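Local coordinates for beta-galactosidase (Trichoderma reesei, PDB 3OG2), which probably hydrolyses terminal non-reducing beta-D-galactose residues of beta-D-galactosides, as a member of glycoside hydrolase family 35, at residues Leu427-Gly432 / His453-Pro458; Gly432-Pro437 / Leu464-Ala469; Glu494-Asn499 / Asn524-Leu529; Ala378-Ala383 / Thr397-Lys402; Tyr423-Pro428 / Gly441-Thr446. All coordinates share one frame; numbering follows the deposited sequence.

Contact 1 of 5, residues Leu427-Gly432 / His453-Pro458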
# COMPACT_ATOMS: atom_id res chain seq x y z
N LEU A 427 38.75 0.59 -11.45
CA LEU A 427 37.80 -0.50 -11.70
C LEU A 427 38.40 -1.46 -12.72
O LEU A 427 39.10 -1.03 -13.64
CB LEU A 427 36.46 0.03 -12.27
CG LEU A 427 35.75 1.04 -11.37
CD1 LEU A 427 34.45 1.52 -12.00
CD2 LEU A 427 35.45 0.49 -9.98
N PRO A 428 38.10 -2.72 -12.55
CA PRO A 428 38.52 -3.71 -13.54
C PRO A 428 37.69 -3.59 -14.81
O PRO A 428 36.44 -3.38 -14.75
CB PRO A 428 38.28 -5.04 -12.82
CG PRO A 428 37.14 -4.74 -11.89
CD PRO A 428 37.38 -3.33 -11.40
N THR A 429 38.36 -3.71 -15.95
CA THR A 429 37.67 -3.70 -17.23
C THR A 429 38.37 -4.72 -18.15
O THR A 429 39.46 -5.17 -17.85
CB THR A 429 37.65 -2.36 -17.98
OG1 THR A 429 38.95 -2.11 -18.53
CG2 THR A 429 37.36 -1.19 -17.06
N SER A 430 37.71 -5.05 -19.26
CA SER A 430 38.33 -5.84 -20.33
C SER A 430 39.58 -5.19 -20.91
O SER A 430 40.36 -5.86 -21.58
CB SER A 430 37.35 -6.04 -21.48
OG SER A 430 36.93 -4.76 -21.99
N ALA A 431 39.81 -3.90 -20.65
CA ALA A 431 41.06 -3.31 -21.09
C ALA A 431 42.06 -3.18 -19.95
O ALA A 431 43.06 -2.50 -20.13
CB ALA A 431 40.73 -1.97 -21.76
N GLY A 432 41.81 -3.80 -18.79
CA GLY A 432 42.65 -3.77 -17.60
C GLY A 432 42.07 -2.82 -16.57
O GLY A 432 40.98 -2.25 -16.71
N HIS A 453 28.18 2.34 -10.64
CA HIS A 453 29.09 2.50 -11.77
C HIS A 453 29.19 1.15 -12.47
O HIS A 453 29.00 0.11 -11.84
CB HIS A 453 30.46 2.98 -11.34
CG HIS A 453 30.44 4.24 -10.54
ND1 HIS A 453 29.60 5.32 -10.79
CD2 HIS A 453 31.19 4.63 -9.50
CE1 HIS A 453 29.84 6.30 -9.91
NE2 HIS A 453 30.81 5.90 -9.11
N VAL A 454 29.47 1.15 -13.78
CA VAL A 454 29.54 -0.10 -14.51
C VAL A 454 30.80 -0.20 -15.35
O VAL A 454 31.39 0.79 -15.76
CB VAL A 454 28.31 -0.28 -15.46
CG1 VAL A 454 27.00 -0.35 -14.66
CG2 VAL A 454 28.20 0.84 -16.47
N THR A 455 31.21 -1.45 -15.61
CA THR A 455 32.26 -1.70 -16.61
C THR A 455 31.78 -2.79 -17.59
O THR A 455 30.99 -3.70 -17.21
CB THR A 455 33.64 -2.06 -16.03
OG1 THR A 455 33.58 -3.31 -15.36
CG2 THR A 455 34.14 -1.01 -15.02
N ASP A 456 32.25 -2.72 -18.83
CA ASP A 456 31.88 -3.60 -19.91
C ASP A 456 30.38 -3.86 -19.93
O ASP A 456 29.88 -4.99 -19.89
CB ASP A 456 32.63 -4.94 -19.80
CG ASP A 456 34.11 -4.63 -20.08
OD1 ASP A 456 34.44 -4.27 -21.25
OD2 ASP A 456 34.93 -4.73 -19.16
N TYR A 457 29.64 -2.75 -19.97
CA TYR A 457 28.18 -2.80 -19.94
C TYR A 457 27.67 -2.84 -21.36
O TYR A 457 27.91 -1.89 -22.14
CB TYR A 457 27.68 -1.56 -19.19
CG TYR A 457 26.17 -1.52 -19.08
CD1 TYR A 457 25.40 -0.89 -20.09
CD2 TYR A 457 25.51 -2.10 -18.01
CE1 TYR A 457 24.02 -0.86 -20.01
CE2 TYR A 457 24.13 -2.05 -17.92
CZ TYR A 457 23.40 -1.42 -18.92
OH TYR A 457 22.03 -1.38 -18.86
N PRO A 458 26.94 -3.87 -21.76
CA PRO A 458 26.49 -3.94 -23.14
C PRO A 458 25.30 -3.02 -23.43
O PRO A 458 24.31 -2.96 -22.67
CB PRO A 458 26.04 -5.40 -23.31
CG PRO A 458 25.88 -5.91 -21.93
CD PRO A 458 26.59 -5.05 -20.96
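Both carboxylate oxygens of D456 grip S430. OD2 of D456 accepts from the backbone N of S430 at 2.8 Å, and OD1 of D456 takes the hydroxyl OG of S430 at 2.6 Å. Each donor arrives on the syn side, tilted modestly out of the carboxylate plane, and the two bonds fix the group's rotation. Serine suits this place because its OG, tucked between its own N and carbonyl carbon (chi1 58°), sits beside its N-H and completes the two-point grip. S430 belongs to the type I turn T429-G432, braced from within by an ST turn in which T429 OG1 accepts from A431 N.

T455 works with both its branches. Its OG1 donates to P428 O at 2.9 Å almost head-on, while its CG2 lies against L427 CB at 3.7 Å and meets the methyl of T429, the two threonines crossing at about a right angle. With an alanine at D456, the N-H and hydroxyl of S430 would probably lose their acceptor, and K498, which forms a salt bridge with D456 OD1, its counter-charge.

Accepting two donors and facing the ammonium of K498, the carboxylate probably stays ionised and holds the turn to strand 450-459.

Contact 2 of 5, residues Gly432-Pro437 / Leu464-Ala469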
# COMPACT_ATOMS: atom_id res chain seq x y z
N GLY A 432 41.81 -3.80 -18.79
CA GLY A 432 42.65 -3.77 -17.60
C GLY A 432 42.07 -2.82 -16.57
O GLY A 432 40.98 -2.25 -16.71
N ASP A 433 42.79 -2.63 -15.46
CA ASP A 433 42.28 -1.79 -14.38
C ASP A 433 42.47 -0.32 -14.69
O ASP A 433 43.58 0.08 -15.09
CB ASP A 433 43.04 -2.05 -13.10
CG ASP A 433 42.90 -3.45 -12.56
OD1 ASP A 433 41.86 -4.12 -12.83
OD2 ASP A 433 43.85 -3.86 -11.86
N LEU A 434 41.45 0.48 -14.56
CA LEU A 434 41.62 1.91 -14.88
C LEU A 434 41.21 2.82 -13.74
O LEU A 434 40.15 2.60 -13.16
CB LEU A 434 40.75 2.29 -16.07
CG LEU A 434 41.04 1.52 -17.35
CD1 LEU A 434 39.99 1.86 -18.39
CD2 LEU A 434 42.45 1.83 -17.79
N THR A 435 41.95 3.86 -13.46
CA THR A 435 41.54 4.92 -12.54
C THR A 435 40.71 5.91 -13.38
O THR A 435 41.20 6.44 -14.41
CB THR A 435 42.68 5.60 -11.79
OG1 THR A 435 43.30 4.66 -10.89
CG2 THR A 435 42.12 6.74 -10.94
N ILE A 436 39.51 6.10 -12.88
CA ILE A 436 38.55 6.91 -13.62
C ILE A 436 38.12 8.04 -12.72
O ILE A 436 37.85 7.76 -11.52
CB ILE A 436 37.35 5.99 -13.96
CG1 ILE A 436 37.75 4.85 -14.92
CG2 ILE A 436 36.18 6.81 -14.51
CD1 ILE A 436 36.89 3.63 -14.64
N PRO A 437 37.99 9.27 -13.20
CA PRO A 437 38.12 9.72 -14.60
C PRO A 437 39.49 9.63 -15.27
O PRO A 437 40.51 10.07 -14.77
CB PRO A 437 37.73 11.21 -14.53
CG PRO A 437 36.77 11.17 -13.36
CD PRO A 437 37.46 10.34 -12.31
N LEU A 464 29.81 -0.13 -23.33
CA LEU A 464 30.45 0.87 -22.48
C LEU A 464 31.61 0.21 -21.77
O LEU A 464 31.37 -0.67 -20.93
CB LEU A 464 29.56 1.40 -21.35
CG LEU A 464 28.33 2.15 -21.84
CD1 LEU A 464 27.39 2.52 -20.69
CD2 LEU A 464 28.76 3.44 -22.52
N LEU A 465 32.82 0.60 -22.08
CA LEU A 465 33.97 0.08 -21.33
C LEU A 465 33.80 0.44 -19.88
O LEU A 465 34.06 -0.40 -19.00
CB LEU A 465 35.22 0.67 -21.96
CG LEU A 465 36.50 0.22 -21.25
CD1 LEU A 465 36.71 -1.26 -21.55
CD2 LEU A 465 37.69 1.07 -21.70
N TYR A 466 33.32 1.67 -19.60
CA TYR A 466 32.90 1.99 -18.23
C TYR A 466 31.94 3.16 -18.31
O TYR A 466 31.96 3.91 -19.29
CB TYR A 466 34.07 2.31 -17.29
CG TYR A 466 34.94 3.46 -17.79
CD1 TYR A 466 34.63 4.78 -17.52
CD2 TYR A 466 36.10 3.19 -18.53
CE1 TYR A 466 35.43 5.85 -17.96
CE2 TYR A 466 36.89 4.25 -18.99
CZ TYR A 466 36.55 5.55 -18.69
OH TYR A 466 37.38 6.54 -19.21
N SER A 467 31.19 3.33 -17.24
CA SER A 467 30.50 4.61 -17.04
C SER A 467 30.38 4.91 -15.56
O SER A 467 30.01 3.99 -14.79
CB SER A 467 29.09 4.54 -17.64
OG SER A 467 28.41 5.78 -17.41
N THR A 468 30.66 6.15 -15.18
CA THR A 468 30.40 6.57 -13.82
C THR A 468 28.98 7.10 -13.73
O THR A 468 28.30 6.95 -12.70
CB THR A 468 31.37 7.65 -13.34
OG1 THR A 468 31.18 8.85 -14.12
CG2 THR A 468 32.83 7.24 -13.57
N ALA A 469 28.47 7.69 -14.82
CA ALA A 469 27.07 8.13 -14.77
C ALA A 469 26.14 6.94 -14.78
O ALA A 469 26.47 5.89 -15.36
CB ALA A 469 26.84 8.98 -16.04
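The side chain of I436 lies over one face of the Y466 ring, the two running past each other in opposite directions. CD1 of I436 stands 3.9 Å from the centroid of the Y466 ring and 18° off its normal, a CH-pi contact displaced toward the rim. The isoleucine has CG1 anti to the carbonyl carbon, and its chi2 of 149° lies some way from the staggered 180°, which swings CD1 over the ring. Its other branch, CG2, reaches Y466 CE1 at 3.7 Å and the methyl CG2 of T468 at 3.5 Å, so a beta-branched residue serves two neighbours at once. L434 comes to the ring obliquely, CD1 of L434 lying 4.0 Å from Y466 CE2 and 4.1 Å from L465 CD2.

Y466 holds its ring between its own N and carbonyl carbon (chi1 57°), and its OH bonds to E494. The hydroxyl of T468 bonds to H493 and to the backbone N of E494, leaving its methyl for I436. A serine in place of Y466 would probably leave I436 and L434 facing a gap and E494 without its phenol partner.

This is two-layer beta packing within domain 2: strand 434-436, an outer strand of a small three-stranded sheet, lays its leucine and isoleucine face to face on strand 462-467 of the large antiparallel sheet.

Contact 3 of 5, residues Glu494-Asn499 / Asn524-Leu529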
# COMPACT_ATOMS: atom_id res chain seq x y z
N GLU A 494 32.21 10.46 -16.34
CA GLU A 494 32.96 10.05 -17.53
C GLU A 494 32.48 8.67 -17.96
O GLU A 494 32.17 7.82 -17.09
CB GLU A 494 34.46 10.08 -17.19
CG GLU A 494 35.28 9.88 -18.46
CD GLU A 494 36.76 9.87 -18.09
OE1 GLU A 494 37.35 10.97 -17.90
OE2 GLU A 494 37.27 8.72 -17.91
N PHE A 495 32.44 8.44 -19.26
CA PHE A 495 32.16 7.10 -19.77
C PHE A 495 33.02 6.89 -21.02
O PHE A 495 33.50 7.84 -21.63
CB PHE A 495 30.69 6.83 -20.05
CG PHE A 495 30.05 7.74 -21.06
CD1 PHE A 495 29.68 9.05 -20.69
CD2 PHE A 495 29.79 7.25 -22.32
CE1 PHE A 495 29.03 9.85 -21.63
CE2 PHE A 495 29.17 8.04 -23.25
CZ PHE A 495 28.79 9.34 -22.90
N ALA A 496 33.19 5.63 -21.36
CA ALA A 496 34.02 5.34 -22.51
C ALA A 496 33.30 4.26 -23.33
O ALA A 496 32.77 3.31 -22.76
CB ALA A 496 35.39 4.87 -22.10
N VAL A 497 33.32 4.42 -24.63
CA VAL A 497 32.64 3.53 -25.55
C VAL A 497 33.66 2.82 -26.41
O VAL A 497 34.48 3.48 -27.07
CB VAL A 497 31.62 4.27 -26.44
CG1 VAL A 497 30.84 3.28 -27.29
CG2 VAL A 497 30.65 5.09 -25.56
N LYS A 498 33.65 1.47 -26.40
CA LYS A 498 34.57 0.76 -27.30
C LYS A 498 34.26 1.14 -28.76
O LYS A 498 33.07 1.45 -28.98
CB LYS A 498 34.45 -0.76 -27.12
CG LYS A 498 34.73 -1.19 -25.67
CD LYS A 498 34.82 -2.74 -25.73
CE LYS A 498 34.92 -3.32 -24.34
NZ LYS A 498 34.50 -4.77 -24.30
N ASN A 499 35.26 1.12 -29.63
CA ASN A 499 35.11 1.62 -31.01
C ASN A 499 33.71 1.50 -31.59
O ASN A 499 33.23 0.42 -31.91
CB ASN A 499 36.07 0.82 -31.91
CG ASN A 499 35.96 1.27 -33.34
OD1 ASN A 499 35.26 2.19 -33.77
ND2 ASN A 499 36.76 0.54 -34.12
N ASN A 524 43.06 3.31 -30.37
CA ASN A 524 42.21 2.19 -30.73
C ASN A 524 40.75 2.57 -30.90
O ASN A 524 39.85 1.72 -31.05
CB ASN A 524 42.34 1.11 -29.65
CG ASN A 524 41.81 1.54 -28.29
OD1 ASN A 524 40.91 2.35 -28.13
ND2 ASN A 524 42.45 0.97 -27.26
N LEU A 525 40.46 3.86 -30.83
CA LEU A 525 39.12 4.34 -31.16
C LEU A 525 38.15 4.07 -30.04
O LEU A 525 36.95 4.13 -30.27
CB LEU A 525 38.57 3.76 -32.48
CG LEU A 525 39.23 4.33 -33.74
CD1 LEU A 525 38.44 3.99 -35.01
CD2 LEU A 525 39.39 5.84 -33.59
N THR A 526 38.67 3.82 -28.83
CA THR A 526 37.79 4.00 -27.68
C THR A 526 37.50 5.49 -27.46
O THR A 526 38.43 6.31 -27.38
CB THR A 526 38.43 3.44 -26.42
OG1 THR A 526 38.53 2.03 -26.61
CG2 THR A 526 37.54 3.66 -25.20
N VAL A 527 36.25 5.86 -27.38
CA VAL A 527 35.87 7.25 -27.23
C VAL A 527 35.58 7.53 -25.76
O VAL A 527 34.73 6.86 -25.15
CB VAL A 527 34.64 7.52 -28.13
CG1 VAL A 527 34.33 9.02 -27.99
CG2 VAL A 527 34.82 7.13 -29.60
N VAL A 528 36.24 8.49 -25.18
CA VAL A 528 36.06 8.85 -23.79
C VAL A 528 35.39 10.21 -23.71
O VAL A 528 35.83 11.17 -24.33
CB VAL A 528 37.40 8.86 -23.03
CG1 VAL A 528 37.17 9.15 -21.56
CG2 VAL A 528 38.15 7.54 -23.27
N LEU A 529 34.27 10.24 -22.96
CA LEU A 529 33.45 11.44 -22.88
C LEU A 529 33.33 11.85 -21.44
O LEU A 529 33.00 11.02 -20.62
CB LEU A 529 32.03 11.18 -23.44
CG LEU A 529 31.99 10.81 -24.93
CD1 LEU A 529 32.10 9.27 -25.07
CD2 LEU A 529 30.75 11.27 -25.65
O HOH W 1 38.04 0.57 -28.83
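F495 and L529 head an antiparallel strand pair, 494-497 against 527-529, inside the large sheet of domain 2. Four backbone hydrogen bonds join F495 with L529 and V497 with V527, while A496 and V528 form the non-hydrogen-bonded pair between them.

The tight part is the face that carries F495, V497, V527 and L529. L529 CB lies over the F495 ring, 4.0 Å from its centroid and 23° off the normal, and CD1 of L529 reaches F495 CE2 at 3.7 Å. The ring stands there because its CG takes the position between N and carbonyl carbon (chi1 59°). Its broad face suits the several C-H groups of leucine. Beneath the same face, I547 and M549 of strand 545-551 touch the phenylalanine. On the other face A496, whose single methyl fits between V528 and T526, meets V528 CG2 at 4.0 Å, and the methyl CG1 of V528 lies 3.6 Å from CD of E494, whose carboxylate is held by Q438, L439, Q530 and Y466.

Toward N499 and L525 the contact loosens: residues 499 and 524-526 are loop, N524 exposed and N499, L525 and T526 partly exposed, unlike the buried strand pair. The side chains of N499 and L525 lie alongside each other, pointing the same way, and N499 OD1 turns to the N of F501. N524 OD1 accepts from T526 N, an Asx turn, from T526 OG1 above the carbonyl plane, and from T522 OG1. A water bridges the two segments, accepting from N499 N at 2.9 Å and donating to T526 OG1 at 2.7 Å.

Contact 4 of 5, residues Ala378-Ala383 / Thr397-Lys402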
# COMPACT_ATOMS: atom_id res chain seq x y z
N ALA A 378 26.14 -11.45 -12.63
CA ALA A 378 27.33 -10.93 -11.92
C ALA A 378 27.30 -11.50 -10.52
O ALA A 378 26.23 -11.72 -9.93
CB ALA A 378 27.34 -9.42 -11.93
N THR A 379 28.45 -11.76 -9.92
CA THR A 379 28.50 -12.27 -8.55
C THR A 379 28.75 -11.20 -7.52
O THR A 379 29.80 -10.54 -7.58
CB THR A 379 29.68 -13.27 -8.45
OG1 THR A 379 29.51 -14.32 -9.42
CG2 THR A 379 29.70 -13.88 -7.06
N PRO A 380 27.81 -10.97 -6.60
CA PRO A 380 28.06 -9.95 -5.57
C PRO A 380 29.15 -10.46 -4.66
O PRO A 380 29.17 -11.63 -4.26
CB PRO A 380 26.73 -9.92 -4.82
CG PRO A 380 25.73 -10.60 -5.69
CD PRO A 380 26.52 -11.63 -6.45
N GLU A 381 30.05 -9.59 -4.30
CA GLU A 381 31.17 -9.87 -3.41
C GLU A 381 31.09 -8.98 -2.19
O GLU A 381 30.22 -8.10 -2.06
CB GLU A 381 32.50 -9.62 -4.13
CG GLU A 381 32.54 -10.44 -5.41
CD GLU A 381 32.77 -11.92 -5.25
OE1 GLU A 381 32.82 -12.38 -4.08
OE2 GLU A 381 32.90 -12.68 -6.25
N ASN A 382 32.02 -9.20 -1.26
CA ASN A 382 32.01 -8.40 -0.06
C ASN A 382 32.20 -6.91 -0.34
O ASN A 382 32.92 -6.52 -1.25
CB ASN A 382 33.17 -8.77 0.87
CG ASN A 382 32.96 -10.08 1.58
OD1 ASN A 382 31.83 -10.55 1.64
ND2 ASN A 382 34.03 -10.64 2.14
N ALA A 383 31.55 -6.10 0.46
CA ALA A 383 31.79 -4.67 0.47
C ALA A 383 33.23 -4.36 0.80
O ALA A 383 33.89 -5.06 1.60
CB ALA A 383 30.94 -4.00 1.58
N THR A 397 30.72 -1.87 -3.20
CA THR A 397 30.46 -3.30 -3.31
C THR A 397 30.47 -3.69 -4.76
O THR A 397 29.68 -3.15 -5.52
CB THR A 397 29.09 -3.65 -2.69
OG1 THR A 397 29.05 -3.16 -1.33
CG2 THR A 397 28.90 -5.16 -2.69
N PRO A 398 31.35 -4.61 -5.16
CA PRO A 398 31.41 -5.08 -6.54
C PRO A 398 30.49 -6.24 -6.80
O PRO A 398 30.33 -7.12 -5.95
CB PRO A 398 32.89 -5.53 -6.68
CG PRO A 398 33.18 -6.06 -5.31
CD PRO A 398 32.43 -5.20 -4.33
N LEU A 399 29.94 -6.27 -8.00
CA LEU A 399 29.29 -7.45 -8.58
C LEU A 399 30.11 -7.74 -9.84
O LEU A 399 30.19 -6.94 -10.78
CB LEU A 399 27.82 -7.27 -8.97
CG LEU A 399 26.89 -7.04 -7.77
CD1 LEU A 399 26.95 -5.65 -7.20
CD2 LEU A 399 25.45 -7.35 -8.17
N LEU A 400 30.76 -8.90 -9.84
CA LEU A 400 31.80 -9.19 -10.83
C LEU A 400 31.47 -10.36 -11.73
O LEU A 400 30.88 -11.35 -11.29
CB LEU A 400 33.13 -9.54 -10.12
CG LEU A 400 33.71 -8.45 -9.20
CD1 LEU A 400 34.93 -8.97 -8.48
CD2 LEU A 400 34.03 -7.17 -9.99
N ALA A 401 31.89 -10.24 -12.99
CA ALA A 401 31.68 -11.29 -13.98
C ALA A 401 32.89 -11.40 -14.91
O ALA A 401 33.59 -10.38 -15.10
CB ALA A 401 30.43 -11.00 -14.83
N LYS A 402 33.17 -12.56 -15.46
CA LYS A 402 34.33 -12.70 -16.34
C LYS A 402 34.24 -11.76 -17.54
O LYS A 402 35.24 -11.10 -17.86
CB LYS A 402 34.50 -14.12 -16.90
CG LYS A 402 35.50 -14.18 -18.06
CD LYS A 402 36.35 -15.44 -18.08
CE LYS A 402 36.63 -16.02 -19.45
NZ LYS A 402 36.68 -17.51 -19.47
O HOH W 2 29.63 -13.94 -12.23
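T379 and L400 meet through their flat peptide groups: T379 N stands above the carbonyl plane of L400, 36° out of it, and L400 N lies above that of T379. E381 N instead meets P398 O nearly in line with its C=O bond. These three backbone bonds tie the segments together. Two prolines add puckered rings. That of P380 crosses the side chain of L399 obliquely, CG of P380 lying 4.1 Å from L399 CD2. That of P398 turns CG to E381 CB at 3.8 Å and CD to N382 O at 3.4 Å.

Proline fits position 380 because it sits in the non-hydrogen-bonded pair with L399, where its lack of an N-H costs no bond to that strand. A378 CB packs on L399 CB at 3.7 Å, small enough to lie close. On the opposite face of the sheet T379 and L400 form the hydrogen-bonded pair, and here polar groups take part: a water accepts from T379 OG1 at 2.8 Å and donates to L400 O, which thus has two donors. T397 keeps CG2 anti to its N (chi1 -55° for OG1), laying the methyl 3.3 Å from E381 O, while its OG1 lies by the methyl of A383.

R262 of helix 261-268 touches T379 and P380, and F408 and Y388 touch P398. The arrangement is an antiparallel edge pairing: a short outermost strand, 379-380, beside the TIM-barrel part of the chain, pairs with strand 394-400, the next one in the large sheet of domain 2.

Contact 5 of 5, residues Tyr423-Pro428 / Gly441-Thr446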
# COMPACT_ATOMS: atom_id res chain seq x y z
N TYR A 423 35.86 11.78 -5.00
CA TYR A 423 36.56 10.52 -5.09
C TYR A 423 36.89 10.21 -6.55
O TYR A 423 36.40 10.88 -7.48
CB TYR A 423 35.68 9.41 -4.47
CG TYR A 423 34.46 9.01 -5.23
CD1 TYR A 423 33.32 9.81 -5.18
CD2 TYR A 423 34.40 7.85 -6.01
CE1 TYR A 423 32.16 9.46 -5.88
CE2 TYR A 423 33.24 7.48 -6.70
CZ TYR A 423 32.13 8.30 -6.62
OH TYR A 423 31.00 7.94 -7.34
N THR A 424 37.72 9.18 -6.70
CA THR A 424 37.95 8.55 -7.97
C THR A 424 37.80 7.05 -7.75
O THR A 424 37.80 6.61 -6.59
CB THR A 424 39.36 8.87 -8.55
OG1 THR A 424 40.27 8.29 -7.65
CG2 THR A 424 39.60 10.39 -8.65
N VAL A 425 37.68 6.30 -8.85
CA VAL A 425 37.60 4.83 -8.69
C VAL A 425 38.67 4.18 -9.55
O VAL A 425 39.17 4.73 -10.53
CB VAL A 425 36.21 4.24 -9.06
CG1 VAL A 425 35.18 4.71 -8.04
CG2 VAL A 425 35.82 4.69 -10.44
N LYS A 426 39.03 2.96 -9.18
CA LYS A 426 39.96 2.15 -9.97
C LYS A 426 39.21 0.84 -10.21
O LYS A 426 38.99 0.07 -9.24
CB LYS A 426 41.30 1.95 -9.25
CG LYS A 426 42.24 1.12 -10.10
CD LYS A 426 43.65 1.03 -9.53
CE LYS A 426 44.57 0.88 -10.75
NZ LYS A 426 43.84 1.06 -12.06
N LEU A 427 38.75 0.59 -11.45
CA LEU A 427 37.80 -0.50 -11.70
C LEU A 427 38.40 -1.46 -12.72
O LEU A 427 39.10 -1.03 -13.64
CB LEU A 427 36.46 0.03 -12.27
CG LEU A 427 35.75 1.04 -11.37
CD1 LEU A 427 34.45 1.52 -12.00
CD2 LEU A 427 35.45 0.49 -9.98
N PRO A 428 38.10 -2.72 -12.55
CA PRO A 428 38.52 -3.71 -13.54
C PRO A 428 37.69 -3.59 -14.81
O PRO A 428 36.44 -3.38 -14.75
CB PRO A 428 38.28 -5.04 -12.82
CG PRO A 428 37.14 -4.74 -11.89
CD PRO A 428 37.38 -3.33 -11.40
N GLY A 441 39.99 15.07 -13.11
CA GLY A 441 38.87 15.50 -12.32
C GLY A 441 38.41 14.42 -11.38
O GLY A 441 38.85 13.27 -11.42
N SER A 442 37.50 14.83 -10.51
CA SER A 442 36.98 13.98 -9.43
C SER A 442 35.49 13.77 -9.58
O SER A 442 34.79 14.68 -10.03
CB SER A 442 37.19 14.58 -8.01
OG SER A 442 38.57 14.67 -7.73
N LEU A 443 35.05 12.57 -9.21
CA LEU A 443 33.64 12.30 -9.02
C LEU A 443 33.15 12.85 -7.70
O LEU A 443 33.95 13.05 -6.77
CB LEU A 443 33.43 10.78 -8.99
CG LEU A 443 34.02 10.09 -10.22
CD1 LEU A 443 33.94 8.57 -10.05
CD2 LEU A 443 33.39 10.49 -11.55
N THR A 444 31.84 13.05 -7.60
CA THR A 444 31.20 13.59 -6.41
C THR A 444 30.10 12.66 -5.97
O THR A 444 29.31 12.18 -6.79
CB THR A 444 30.55 14.99 -6.74
OG1 THR A 444 31.62 15.89 -7.10
CG2 THR A 444 29.82 15.58 -5.54
N LEU A 445 30.04 12.40 -4.67
CA LEU A 445 28.91 11.68 -4.05
C LEU A 445 28.31 12.66 -3.05
O LEU A 445 28.96 12.95 -2.01
CB LEU A 445 29.34 10.34 -3.43
CG LEU A 445 28.13 9.50 -2.97
CD1 LEU A 445 27.41 8.92 -4.15
CD2 LEU A 445 28.60 8.42 -2.01
N THR A 446 27.15 13.23 -3.31
CA THR A 446 26.54 14.21 -2.39
C THR A 446 25.80 13.50 -1.28
O THR A 446 25.83 12.24 -1.19
CB THR A 446 25.62 15.17 -3.18
OG1 THR A 446 24.52 14.44 -3.74
CG2 THR A 446 26.39 15.81 -4.34
O HOH W 3 29.60 10.08 -8.67
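Y423 and L443 bury far more surface than any other pair across these segments. Their backbones form an antiparallel hydrogen-bonded pair, Y423 N donating to L443 O at 2.9 Å and L443 N to Y423 O at 2.8 Å, the second bond bent to 135° at the hydrogen. The Y423 ring is turned back over its partner: with CG placed between N and carbonyl carbon (chi1 71°), one face comes down on L443. CB of L443 lies 3.7 Å from the ring centroid and 17° off its normal, a CH-pi contact, and CD1 of L443 reaches Y423 CE2 at 3.6 Å. Leucine suits the place because it covers the face with CB and still sends a methyl along it, to V425 CG2 beyond.

The ring edge is occupied as well. L445 N lies near the ring plane, and Y423 CE1 is 3.8 Å from L445 CB. At the far end the phenol oxygen is tied down by H453 NE2 and by a water, 2.9 Å from Y423 OH, that donates to T444 O. Tyrosine thus combines a broad apolar face with a polar end that finds partners in H453 and a bridging water. T424 adds a looser touch, its CG2 near G441 O, on the side where G441 and S442 are exposed.

Strand 421-427 is the middle strand of a three-stranded antiparallel sheet, with 434-436 along one side and 443-445 along the other. Y423 and V425 also face I394 and I396 of strand 394-400, and L445 packs on H412 of strand 406-412, both strands of the large sheet.

How the contacts relate
Contacts 1, 3 and 4 lie on or against the large antiparallel sheet of domain 2, contact 4 at its outermost strand 379-380 and contact 3 toward its other side. Contact 5 belongs to the small sheet, and contact 2 packs that sheet on the large one. Contact 2 is the most buried and wholly apolar between its segments; contact 1 relies on side-chain polar bonds to a turn. Contacts 3, 4 and 5 add strand hydrogen bonds and a water each, at the loop end, on a partly exposed face and at a buried phenol respectively. Strands 450-459, 462-467 and 492-497, successive neighbours, join contacts 1, 2 and 3, while strand 421-427 of contact 5 leads through its turn into contacts 1 and 2.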